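Local coordinates for putative lipoprotein YcdA (Bacillus subtilis subsp. subtilis str. 168, PDB 4R4G) that is of unknown function but is probably a membrane-attached lipoprotein, built from an Ig-like N-terminal domain and an alpha-beta C-terminal domain, at residues V102-Q107 and T139-Q144; A147-A152 and V297-N302; K218-Q223 and E321-E326; A224-I229 and A234-T239. All blocks are in the same frame, centred on the assembly; numbering follows the deposited sequence.

Contact 1. Residues V102-Q107 and T139-Q144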
loop_
_atom_site.group_PDB
_atom_site.type_symbol
_atom_site.label_atom_id
_atom_site.label_comp_id
_atom_site.label_asym_id
_atom_site.label_seq_id
_atom_site.Cartn_x
_atom_site.Cartn_y
_atom_site.Cartn_z
ATOM N N VAL A 102 1.505 11.195 -15.658
ATOM C CA VAL A 102 2.792 10.938 -16.319
ATOM C C VAL A 102 3.252 9.474 -16.202
ATOM O O VAL A 102 2.930 8.769 -15.244
ATOM C CB VAL A 102 3.923 11.858 -15.743
ATOM C CG1 VAL A 102 3.687 13.321 -16.079
ATOM C CG2 VAL A 102 4.125 11.667 -14.229
ATOM N N ASP A 103 4.079 9.073 -17.162
ATOM C CA ASP A 103 4.824 7.825 -17.212
ATOM C C ASP A 103 6.180 8.162 -16.555
ATOM O O ASP A 103 6.845 9.101 -16.987
ATOM C CB ASP A 103 4.946 7.333 -18.669
ATOM C CG ASP A 103 3.609 7.011 -19.322
ATOM O OD1 ASP A 103 2.996 5.998 -18.942
ATOM O OD2 ASP A 103 3.201 7.745 -20.256
ATOM N N LYS A 104 6.512 7.506 -15.435
ATOM C CA LYS A 104 7.716 7.729 -14.606
ATOM C C LYS A 104 8.994 7.818 -15.442
ATOM O O LYS A 104 9.179 7.032 -16.381
ATOM C CB LYS A 104 7.847 6.579 -13.563
ATOM C CG LYS A 104 8.979 6.683 -12.514
ATOM C CD LYS A 104 9.213 5.304 -11.844
ATOM C CE LYS A 104 10.410 5.232 -10.910
ATOM N NZ LYS A 104 10.590 3.878 -10.307
ATOM N N GLY A 105 9.854 8.762 -15.055
ATOM C CA GLY A 105 11.182 8.967 -15.614
ATOM C C GLY A 105 11.256 9.512 -17.022
ATOM O O GLY A 105 12.191 9.173 -17.748
ATOM N N LYS A 106 10.320 10.395 -17.417
ATOM C CA LYS A 106 10.396 10.953 -18.762
ATOM C C LYS A 106 10.874 12.416 -18.717
ATOM O O LYS A 106 11.272 12.912 -17.650
ATOM C CB LYS A 106 9.062 10.804 -19.510
ATOM C CG LYS A 106 8.591 9.351 -19.718
ATOM C CD LYS A 106 9.546 8.424 -20.503
ATOM C CE LYS A 106 8.983 7.026 -20.716
ATOM N NZ LYS A 106 9.982 6.090 -21.329
ATOM N N GLN A 107 10.907 13.075 -19.884
ATOM C CA GLN A 107 11.327 14.470 -19.978
ATOM C C GLN A 107 10.094 15.347 -20.051
ATOM O O GLN A 107 9.348 15.296 -21.030
ATOM C CB GLN A 107 12.280 14.695 -21.159
ATOM C CG GLN A 107 13.608 13.939 -21.018
ATOM C CD GLN A 107 14.261 14.123 -19.660
ATOM O OE1 GLN A 107 14.533 15.249 -19.219
ATOM N NE2 GLN A 107 14.497 13.016 -18.953
ATOM N N THR A 139 11.403 9.910 -4.738
ATOM C CA THR A 139 10.030 10.119 -4.306
ATOM C C THR A 139 9.142 8.957 -4.783
ATOM O O THR A 139 8.275 8.535 -4.022
ATOM C CB THR A 139 9.548 11.499 -4.767
ATOM O OG1 THR A 139 9.454 11.522 -6.188
ATOM C CG2 THR A 139 10.474 12.635 -4.302
ATOM N N ALA A 140 9.412 8.395 -5.990
ATOM C CA ALA A 140 8.655 7.274 -6.582
ATOM C C ALA A 140 8.854 5.931 -5.847
ATOM O O ALA A 140 7.979 5.044 -5.895
ATOM C CB ALA A 140 9.040 7.103 -8.040
ATOM N N ASP A 141 10.025 5.792 -5.202
ATOM C CA ASP A 141 10.463 4.607 -4.458
ATOM C C ASP A 141 9.765 4.508 -3.088
ATOM O O ASP A 141 9.332 3.413 -2.708
ATOM C CB ASP A 141 11.998 4.620 -4.301
ATOM C CG ASP A 141 12.762 4.547 -5.619
ATOM O OD1 ASP A 141 12.184 4.028 -6.624
ATOM O OD2 ASP A 141 13.945 4.988 -5.647
ATOM N N LYS A 142 9.619 5.657 -2.385
ATOM C CA LYS A 142 8.946 5.798 -1.086
ATOM C C LYS A 142 7.439 5.474 -1.158
ATOM O O LYS A 142 6.775 5.375 -0.119
ATOM C CB LYS A 142 9.119 7.243 -0.565
ATOM C CG LYS A 142 10.110 7.389 0.570
ATOM C CD LYS A 142 9.579 8.327 1.659
ATOM C CE LYS A 142 10.479 8.387 2.883
ATOM N NZ LYS A 142 10.402 7.154 3.731
ATOM N N LEU A 143 6.907 5.344 -2.375
ATOM C CA LEU A 143 5.478 5.148 -2.604
ATOM C C LEU A 143 5.010 3.771 -2.156
ATOM O O LEU A 143 3.916 3.650 -1.599
ATOM C CB LEU A 143 5.085 5.419 -4.084
ATOM C CG LEU A 143 5.223 6.890 -4.581
ATOM C CD1 LEU A 143 4.890 7.016 -6.058
ATOM C CD2 LEU A 143 4.357 7.847 -3.769
ATOM N N GLN A 144 5.849 2.753 -2.344
ATOM C CA GLN A 144 5.494 1.396 -1.952
ATOM C C GLN A 144 5.989 1.022 -0.523
ATOM O O GLN A 144 5.826 -0.128 -0.113
ATOM C CB GLN A 144 5.985 0.410 -3.000
ATOM C CG GLN A 144 5.335 0.655 -4.360
ATOM C CD GLN A 144 3.877 0.324 -4.380
ATOM O OE1 GLN A 144 3.434 -0.641 -3.749
ATOM N NE2 GLN A 144 3.100 1.115 -5.112
#
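Lys104 reaches from the loop that follows strand 93-102 to the C-terminal end of helix 134-141, where Ala140 and Asp141 receive it. Its CG stands anti to the backbone nitrogen (chi1 -175°), and with every later torsion also near 180° the chain runs out straight, spanning the 8.1 Å that separate the CA atoms of Lys104 and Ala140. Only the far end of the lysine makes contact. Its last methylene, CE, rests 3.7 Å from CB of Ala140, a methyl aimed at the loop. Beyond it, NZ comes within 4.0 Å of OD1 of Asp141, whose side chain crosses the lysine at about a right angle. The aspartate carboxylate lies on the backbone-nitrogen side of its CB (chi1 -63°), which swings OD1 toward the ammonium group. Leu39 and Tyr24 of the Ig-like domain also touch both Lys104 and Ala140, so the lysine is one part of a wider patch where that domain meets the helix leading to the C-terminal domain. With opposite charges close but beyond salt-bridge distance, and both residues exposed, the pair probably adds a mild, solvent-screened attraction to a small apolar touch.

Contact 2. Residues A147-A152 and V297-N302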
loop_
_atom_site.group_PDB
_atom_site.type_symbol
_atom_site.label_atom_id
_atom_site.label_comp_id
_atom_site.label_asym_id
_atom_site.label_seq_id
_atom_site.Cartn_x
_atom_site.Cartn_y
_atom_site.Cartn_z
ATOM N N ALA A 147 3.457 -0.965 1.473
ATOM C CA ALA A 147 3.327 -2.349 1.007
ATOM C C ALA A 147 4.472 -3.176 1.582
ATOM O O ALA A 147 4.248 -4.307 2.024
ATOM C CB ALA A 147 3.309 -2.414 -0.511
ATOM N N LYS A 148 5.686 -2.583 1.651
ATOM C CA LYS A 148 6.872 -3.210 2.241
ATOM C C LYS A 148 6.519 -3.544 3.701
ATOM O O LYS A 148 6.596 -4.714 4.096
ATOM C CB LYS A 148 8.131 -2.307 2.098
ATOM C CG LYS A 148 8.625 -2.131 0.631
ATOM C CD LYS A 148 9.913 -1.270 0.496
ATOM C CE LYS A 148 10.173 -0.741 -0.913
ATOM N NZ LYS A 148 9.739 0.696 -1.103
ATOM N N ALA A 149 5.999 -2.554 4.444
ATOM C CA ALA A 149 5.521 -2.726 5.811
ATOM C C ALA A 149 4.407 -3.797 5.909
ATOM O O ALA A 149 4.527 -4.672 6.762
ATOM C CB ALA A 149 5.034 -1.407 6.365
ATOM N N LEU A 150 3.381 -3.791 5.022
ATOM C CA LEU A 150 2.325 -4.820 5.070
ATOM C C LEU A 150 2.912 -6.234 4.878
ATOM O O LEU A 150 2.512 -7.170 5.577
ATOM C CB LEU A 150 1.194 -4.583 4.061
ATOM C CG LEU A 150 0.155 -5.712 4.052
ATOM C CD1 LEU A 150 -0.660 -5.738 5.341
ATOM C CD2 LEU A 150 -0.718 -5.670 2.847
ATOM N N SER A 151 3.875 -6.375 3.956
ATOM C CA SER A 151 4.551 -7.640 3.677
ATOM C C SER A 151 5.341 -8.112 4.914
ATOM O O SER A 151 5.346 -9.318 5.177
ATOM C CB SER A 151 5.464 -7.499 2.460
ATOM O OG SER A 151 5.905 -8.754 1.969
ATOM N N ALA A 152 5.971 -7.173 5.685
ATOM C CA ALA A 152 6.718 -7.471 6.925
ATOM C C ALA A 152 5.785 -8.039 8.000
ATOM O O ALA A 152 6.159 -8.976 8.698
ATOM C CB ALA A 152 7.410 -6.221 7.448
ATOM N N VAL A 297 -6.237 -3.159 2.234
ATOM C CA VAL A 297 -5.848 -3.015 3.630
ATOM C C VAL A 297 -5.337 -1.598 3.834
ATOM O O VAL A 297 -4.532 -1.112 3.038
ATOM C CB VAL A 297 -4.781 -4.108 3.978
ATOM C CG1 VAL A 297 -3.906 -3.718 5.162
ATOM C CG2 VAL A 297 -5.435 -5.461 4.216
ATOM N N LYS A 298 -5.801 -0.940 4.893
ATOM C CA LYS A 298 -5.386 0.412 5.226
ATOM C C LYS A 298 -4.225 0.382 6.222
ATOM O O LYS A 298 -4.298 -0.277 7.267
ATOM C CB LYS A 298 -6.581 1.217 5.781
ATOM C CG LYS A 298 -6.349 2.722 5.963
ATOM C CD LYS A 298 -7.597 3.458 6.494
ATOM C CE LYS A 298 -7.867 3.240 7.972
ATOM N NZ LYS A 298 -8.907 4.162 8.492
HETATM N N MSE A 299 -3.149 1.087 5.864
HETATM C CA MSE A 299 -1.950 1.289 6.683
HETATM C C MSE A 299 -1.972 2.704 7.218
HETATM O O MSE A 299 -2.542 3.586 6.570
HETATM C CB MSE A 299 -0.660 1.076 5.864
HETATM C CG MSE A 299 -0.508 -0.299 5.231
HETATM SE SE MSE A 299 -0.413 -1.731 6.501
HETATM C CE MSE A 299 1.383 -1.465 7.251
ATOM N N LYS A 300 -1.321 2.947 8.360
ATOM C CA LYS A 300 -1.280 4.274 8.957
ATOM C C LYS A 300 0.156 4.637 9.295
ATOM O O LYS A 300 0.834 3.882 9.994
ATOM C CB LYS A 300 -2.197 4.328 10.199
ATOM C CG LYS A 300 -3.661 4.649 9.851
ATOM C CD LYS A 300 -4.680 4.256 10.943
ATOM C CE LYS A 300 -6.029 4.922 10.733
ATOM N NZ LYS A 300 -7.094 4.349 11.606
ATOM N N LYS A 301 0.620 5.797 8.785
ATOM C CA LYS A 301 1.982 6.314 8.980
ATOM C C LYS A 301 2.107 7.143 10.265
ATOM O O LYS A 301 1.189 7.889 10.611
ATOM C CB LYS A 301 2.396 7.168 7.764
ATOM C CG LYS A 301 3.854 7.637 7.751
ATOM C CD LYS A 301 4.183 8.473 6.520
ATOM C CE LYS A 301 3.910 9.959 6.664
ATOM N NZ LYS A 301 4.230 10.706 5.408
ATOM N N ASN A 302 3.256 7.031 10.949
ATOM C CA ASN A 302 3.546 7.801 12.151
ATOM C C ASN A 302 4.419 9.035 11.772
ATOM O O ASN A 302 4.433 9.433 10.600
ATOM C CB ASN A 302 4.187 6.912 13.231
ATOM C CG ASN A 302 5.638 6.519 13.056
ATOM O OD1 ASN A 302 6.267 6.699 12.006
ATOM N ND2 ASN A 302 6.222 6.013 14.125
#
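Selenomethionine Met299 rises from strand 293-301 as the main bump of this contact and fits against Ala149 and Leu150 of helix 145-157. Its side chain is bent at every torsion: CG lies beside the backbone nitrogen (chi1 -59°), and the turns at chi2 and chi3 fold the selenium and terminal methyl over the helix surface. CE settles against the small side chain of Ala149, 3.8 Å from CB of Ala149 and equally near the backbone N of Leu150. Behind the methyl, SE lies 4.1 Å from CB of Leu150, and the two side chains meet at about a right angle.

Leu150 is the answering bump from the helix. Its CD1 rests over the shallow seam where the two strand side chains meet, 3.8 Å from CG1 of Val297 and 4.2 Å from SE of Met299. Val236 of the neighbouring strand, together with Leu309 and Leu319, also packs on Leu150, extending this apolar layer. The axes of the segments 147-152 and 297-301 pass 9.5 Å apart, their directions differing by 109°, so the helix lies across the strand rather than along it. A helix laid across one face of a beta-sheet is a common alpha/beta layer, and here it is consistent with the NTF2-like clan to which the DUF5105 family of this region is assigned.

Contact 3. Residues K218-Q223 and E321-E326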
loop_
_atom_site.group_PDB
_atom_site.type_symbol
_atom_site.label_atom_id
_atom_site.label_comp_id
_atom_site.label_asym_id
_atom_site.label_seq_id
_atom_site.Cartn_x
_atom_site.Cartn_y
_atom_site.Cartn_z
ATOM N N LYS A 218 5.617 -21.297 2.773
ATOM C CA LYS A 218 6.076 -22.042 1.600
ATOM C C LYS A 218 5.026 -22.199 0.486
ATOM O O LYS A 218 5.367 -22.083 -0.683
ATOM C CB LYS A 218 6.528 -23.443 2.046
ATOM C CG LYS A 218 7.889 -23.446 2.729
ATOM C CD LYS A 218 8.114 -24.655 3.640
ATOM C CE LYS A 218 8.678 -25.886 2.954
ATOM N NZ LYS A 218 8.754 -27.047 3.890
ATOM N N ASN A 219 3.783 -22.527 0.842
ATOM C CA ASN A 219 2.733 -22.879 -0.111
ATOM C C ASN A 219 1.678 -21.784 -0.320
ATOM O O ASN A 219 0.605 -22.063 -0.852
ATOM C CB ASN A 219 2.064 -24.184 0.341
ATOM C CG ASN A 219 3.045 -25.230 0.831
ATOM O OD1 ASN A 219 4.145 -25.386 0.269
ATOM N ND2 ASN A 219 2.673 -25.947 1.912
ATOM N N SER A 220 1.974 -20.545 0.072
ATOM C CA SER A 220 1.060 -19.425 -0.143
ATOM C C SER A 220 1.887 -18.223 -0.495
ATOM O O SER A 220 3.085 -18.153 -0.161
ATOM C CB SER A 220 0.148 -19.177 1.054
ATOM O OG SER A 220 0.709 -18.226 1.939
ATOM N N SER A 221 1.259 -17.294 -1.211
ATOM C CA SER A 221 1.943 -16.096 -1.674
ATOM C C SER A 221 1.122 -14.841 -1.473
ATOM O O SER A 221 -0.110 -14.880 -1.501
ATOM C CB SER A 221 2.281 -16.239 -3.150
ATOM O OG SER A 221 3.227 -15.255 -3.530
ATOM N N ILE A 222 1.823 -13.723 -1.290
ATOM C CA ILE A 222 1.241 -12.395 -1.202
ATOM C C ILE A 222 2.011 -11.445 -2.126
ATOM O O ILE A 222 3.242 -11.363 -2.081
ATOM C CB ILE A 222 1.135 -11.842 0.238
ATOM C CG1 ILE A 222 0.577 -10.402 0.213
ATOM C CG2 ILE A 222 2.483 -11.916 0.993
ATOM C CD1 ILE A 222 0.028 -9.832 1.515
ATOM N N GLN A 223 1.273 -10.743 -2.972
ATOM C CA GLN A 223 1.789 -9.658 -3.793
ATOM C C GLN A 223 1.157 -8.414 -3.216
ATOM O O GLN A 223 -0.076 -8.335 -3.182
ATOM C CB GLN A 223 1.463 -9.846 -5.285
ATOM C CG GLN A 223 2.365 -10.829 -6.034
ATOM C CD GLN A 223 2.090 -10.785 -7.525
ATOM O OE1 GLN A 223 1.357 -11.622 -8.068
ATOM N NE2 GLN A 223 2.644 -9.786 -8.217
ATOM N N GLU A 321 -7.701 -14.176 6.717
ATOM C CA GLU A 321 -8.645 -15.193 6.216
ATOM C C GLU A 321 -8.385 -15.564 4.763
ATOM O O GLU A 321 -8.751 -16.659 4.342
ATOM C CB GLU A 321 -10.104 -14.714 6.347
ATOM C CG GLU A 321 -10.678 -14.781 7.755
ATOM C CD GLU A 321 -12.003 -14.067 7.989
ATOM O OE1 GLU A 321 -12.411 -13.241 7.137
ATOM O OE2 GLU A 321 -12.617 -14.310 9.055
ATOM N N ALA A 322 -7.794 -14.643 3.987
ATOM C CA ALA A 322 -7.519 -14.823 2.555
ATOM C C ALA A 322 -6.388 -15.821 2.268
ATOM O O ALA A 322 -6.214 -16.202 1.106
ATOM C CB ALA A 322 -7.175 -13.480 1.922
ATOM N N PHE A 323 -5.618 -16.228 3.301
ATOM C CA PHE A 323 -4.462 -17.108 3.138
ATOM C C PHE A 323 -4.804 -18.591 3.089
ATOM O O PHE A 323 -3.967 -19.379 2.653
ATOM C CB PHE A 323 -3.434 -16.825 4.231
ATOM C CG PHE A 323 -2.565 -15.639 3.873
ATOM C CD1 PHE A 323 -2.961 -14.345 4.191
ATOM C CD2 PHE A 323 -1.384 -15.811 3.155
ATOM C CE1 PHE A 323 -2.188 -13.251 3.813
ATOM C CE2 PHE A 323 -0.610 -14.714 2.788
ATOM C CZ PHE A 323 -1.006 -13.445 3.144
ATOM N N ILE A 324 -6.021 -18.973 3.497
ATOM C CA ILE A 324 -6.469 -20.360 3.496
ATOM C C ILE A 324 -7.841 -20.451 2.844
ATOM O O ILE A 324 -8.808 -19.863 3.331
ATOM C CB ILE A 324 -6.468 -20.990 4.923
ATOM C CG1 ILE A 324 -5.042 -21.058 5.520
ATOM C CG2 ILE A 324 -7.138 -22.387 4.919
ATOM C CD1 ILE A 324 -4.977 -21.339 7.031
ATOM N N LYS A 325 -7.900 -21.205 1.737
ATOM C CA LYS A 325 -9.106 -21.517 0.967
ATOM C C LYS A 325 -9.626 -22.853 1.452
ATOM O O LYS A 325 -8.837 -23.773 1.642
ATOM C CB LYS A 325 -8.796 -21.554 -0.552
ATOM C CG LYS A 325 -10.014 -21.798 -1.460
ATOM C CD LYS A 325 -9.714 -21.446 -2.919
ATOM C CE LYS A 325 -10.698 -22.021 -3.912
ATOM N NZ LYS A 325 -10.199 -21.899 -5.313
ATOM N N GLU A 326 -10.936 -22.962 1.660
ATOM C CA GLU A 326 -11.544 -24.212 2.115
ATOM C C GLU A 326 -12.390 -24.854 0.992
ATOM O O GLU A 326 -12.609 -24.208 -0.062
ATOM C CB GLU A 326 -12.390 -23.970 3.372
ATOM C CG GLU A 326 -11.612 -23.337 4.512
ATOM C CD GLU A 326 -12.362 -23.273 5.828
ATOM O OE1 GLU A 326 -12.661 -24.346 6.405
ATOM O OE2 GLU A 326 -12.630 -22.142 6.296
ATOM O OXT GLU A 326 -12.802 -26.023 1.152
#
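Phe323 buries more surface here than any other residue, pushing its ring from the turn near the C terminus toward Ser220 and Ile222. The backbone of 321-326 stays well back, the closest CA atoms, those of Ser220 and Phe323, being 6.8 Å apart; the ring bridges this gap. With CG beside the backbone nitrogen and away from the carbonyl carbon (chi1 -82°), the ring extends across to the other segment, and its CD2, CE2 and CZ atoms do the touching.

Ser220 meets the ring at its edge. OG lies near the ring plane, 3.4 Å from CD2 and 3.8 Å from CE2 of Phe323, while the hydroxyl has its hydrogen-bond partner elsewhere, in the carbonyl oxygen of Leu216 one helical turn back. Ser220 sits at the junction where helix 203-219 gives way to strand 221-230, and Phe323 is the third residue of a type I beta turn from Glu321 to Ile324, which leads into the short last strand, 324-325. Strand 233-244 runs between these two strands in the mixed sheet of the C-terminal domain, pairing antiparallel with 221-230 and parallel with 324-325.

Ile222 contributes from further along its strand. CB of Ile222 stands 3.9 Å from CZ of Phe323, and CD1 reaches the same ring atom at 4.1 Å, the two side chains lying at a slant to each other. Replacing Phe323 by an alanine would probably open a gap beside Ser220 and Ile222 and cost Val154 and Leu158 an apolar partner. Val154, on helix 145-157, touches both Ile222 and the phenylalanine.

Contact 4. Residues A224-I229 and A234-T239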
loop_
_atom_site.group_PDB
_atom_site.type_symbol
_atom_site.label_atom_id
_atom_site.label_comp_id
_atom_site.label_asym_id
_atom_site.label_seq_id
_atom_site.Cartn_x
_atom_site.Cartn_y
_atom_site.Cartn_z
ATOM N N ALA A 224 1.967 -7.505 -2.652
ATOM C CA ALA A 224 1.446 -6.287 -2.017
ATOM C C ALA A 224 1.819 -5.019 -2.802
ATOM O O ALA A 224 2.995 -4.764 -3.081
ATOM C CB ALA A 224 1.960 -6.182 -0.588
ATOM N N LYS A 225 0.811 -4.219 -3.154
ATOM C CA LYS A 225 1.039 -2.967 -3.866
ATOM C C LYS A 225 0.277 -1.850 -3.225
ATOM O O LYS A 225 -0.926 -1.985 -3.037
ATOM C CB LYS A 225 0.621 -3.077 -5.345
ATOM C CG LYS A 225 1.091 -1.874 -6.151
ATOM C CD LYS A 225 0.402 -1.672 -7.477
ATOM C CE LYS A 225 0.814 -0.302 -7.977
ATOM N NZ LYS A 225 0.378 -0.015 -9.370
ATOM N N THR A 226 0.955 -0.741 -2.908
ATOM C CA THR A 226 0.297 0.482 -2.431
ATOM C C THR A 226 -0.412 1.104 -3.650
ATOM O O THR A 226 0.246 1.388 -4.665
ATOM C CB THR A 226 1.292 1.440 -1.799
ATOM O OG1 THR A 226 2.020 0.738 -0.793
ATOM C CG2 THR A 226 0.612 2.637 -1.193
ATOM N N THR A 227 -1.742 1.259 -3.567
ATOM C CA THR A 227 -2.528 1.780 -4.674
ATOM C C THR A 227 -2.850 3.286 -4.498
ATOM O O THR A 227 -2.998 3.993 -5.502
ATOM C CB THR A 227 -3.766 0.917 -4.886
ATOM O OG1 THR A 227 -4.516 0.798 -3.671
ATOM C CG2 THR A 227 -3.410 -0.460 -5.400
ATOM N N SER A 228 -2.914 3.786 -3.248
ATOM C CA SER A 228 -3.179 5.203 -2.961
ATOM C C SER A 228 -2.658 5.610 -1.606
ATOM O O SER A 228 -2.691 4.820 -0.674
ATOM C CB SER A 228 -4.671 5.513 -3.029
ATOM O OG SER A 228 -5.448 4.596 -2.279
ATOM N N ILE A 229 -2.145 6.830 -1.509
ATOM C CA ILE A 229 -1.674 7.453 -0.274
ATOM C C ILE A 229 -2.435 8.749 -0.131
ATOM O O ILE A 229 -2.596 9.489 -1.115
ATOM C CB ILE A 229 -0.140 7.687 -0.188
ATOM C CG1 ILE A 229 0.648 6.403 -0.472
ATOM C CG2 ILE A 229 0.260 8.333 1.172
ATOM C CD1 ILE A 229 1.916 6.632 -1.130
ATOM N N ALA A 234 -2.407 5.022 3.914
ATOM C CA ALA A 234 -2.328 4.408 2.581
ATOM C C ALA A 234 -3.260 3.228 2.418
ATOM O O ALA A 234 -3.721 2.660 3.409
ATOM C CB ALA A 234 -0.910 3.944 2.301
ATOM N N ILE A 235 -3.501 2.838 1.152
ATOM C CA ILE A 235 -4.276 1.658 0.768
ATOM C C ILE A 235 -3.339 0.703 0.043
ATOM O O ILE A 235 -2.800 1.037 -1.018
ATOM C CB ILE A 235 -5.573 1.948 -0.054
ATOM C CG1 ILE A 235 -6.570 2.809 0.747
ATOM C CG2 ILE A 235 -6.235 0.639 -0.570
ATOM C CD1 ILE A 235 -7.027 2.237 2.135
ATOM N N VAL A 236 -3.138 -0.481 0.640
ATOM C CA VAL A 236 -2.309 -1.538 0.100
ATOM C C VAL A 236 -3.238 -2.618 -0.416
ATOM O O VAL A 236 -4.142 -3.075 0.294
ATOM C CB VAL A 236 -1.277 -2.080 1.109
ATOM C CG1 VAL A 236 -0.347 -3.089 0.433
ATOM C CG2 VAL A 236 -0.462 -0.958 1.738
ATOM N N GLU A 237 -3.040 -2.984 -1.668
ATOM C CA GLU A 237 -3.796 -4.006 -2.363
ATOM C C GLU A 237 -2.998 -5.302 -2.255
ATOM O O GLU A 237 -1.911 -5.421 -2.830
ATOM C CB GLU A 237 -4.002 -3.553 -3.812
ATOM C CG GLU A 237 -5.004 -4.337 -4.628
ATOM C CD GLU A 237 -5.639 -3.543 -5.756
ATOM O OE1 GLU A 237 -6.214 -2.460 -5.483
ATOM O OE2 GLU A 237 -5.588 -4.024 -6.912
ATOM N N ALA A 238 -3.488 -6.236 -1.440
ATOM C CA ALA A 238 -2.819 -7.517 -1.224
ATOM C C ALA A 238 -3.452 -8.587 -2.082
ATOM O O ALA A 238 -4.651 -8.841 -1.970
ATOM C CB ALA A 238 -2.885 -7.898 0.235
ATOM N N THR A 239 -2.668 -9.170 -2.989
ATOM C CA THR A 239 -3.179 -10.222 -3.854
ATOM C C THR A 239 -2.599 -11.484 -3.279
ATOM O O THR A 239 -1.377 -11.682 -3.268
ATOM C CB THR A 239 -2.890 -9.935 -5.342
ATOM O OG1 THR A 239 -3.418 -8.635 -5.709
ATOM C CG2 THR A 239 -3.448 -11.015 -6.252
#
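A classic beta bulge interrupts the antiparallel hairpin of strands 221-230 and 233-244: Thr227 and Ser228 together face Ile235, shifting the register by one residue. Before the bulge, Lys225 and Glu237 form a hydrogen-bonded pair, with N of Glu237 2.7 Å from O of Lys225 and the reciprocal bond at 3.0 Å from N of Lys225 to O of Glu237. After it, N of Ile235 bonds to O of Ser228 at 2.8 Å.

At the bulge, O of Ile235 accepts two bonds from one residue. Thr227 N lies 2.8 Å from O of Ile235, almost in line with the carbonyl, whereas Thr227 OG1 reaches the same O of Ile235 at 3.2 Å from above the carbonyl plane. The hydroxyl reaches there because chi1 of 54° sets it between the backbone nitrogen and carbonyl carbon. A valine in place of Thr227 would probably leave that carbonyl with the backbone N-H as its one donor across the bulge. On the face shared by Ala224, Thr226 and Val236, CB of Ala224 packs on CG1 of Val236 at 4.0 Å. The methyl CG2 of Thr227 turns to Glu237, lying 3.5 Å from its CB and 3.4 Å from its OE1.

Overall arrangement
Contact 1 comes first along the chain and joins the Ig-like domain to the end of helix 134-141; the other three belong to the C-terminal domain. Contacts 2, 3 and 4 share one mixed sheet, with contact 4 nested inside the chain loops closed by contacts 2 and 3, whose segments alternate. Contact 4 is central, its centre about 8 Å from that of contact 2 and 17 Å from that of contact 3, while contacts 1 and 3 lie about 30 Å apart on opposite sides of the chain's centre. Gln144 probably hydrogen-bonds to Thr226, tying the linker after helix 134-141 to the hairpin, so the interdomain connection is also held to the C-terminal sheet before helix 145-157 begins.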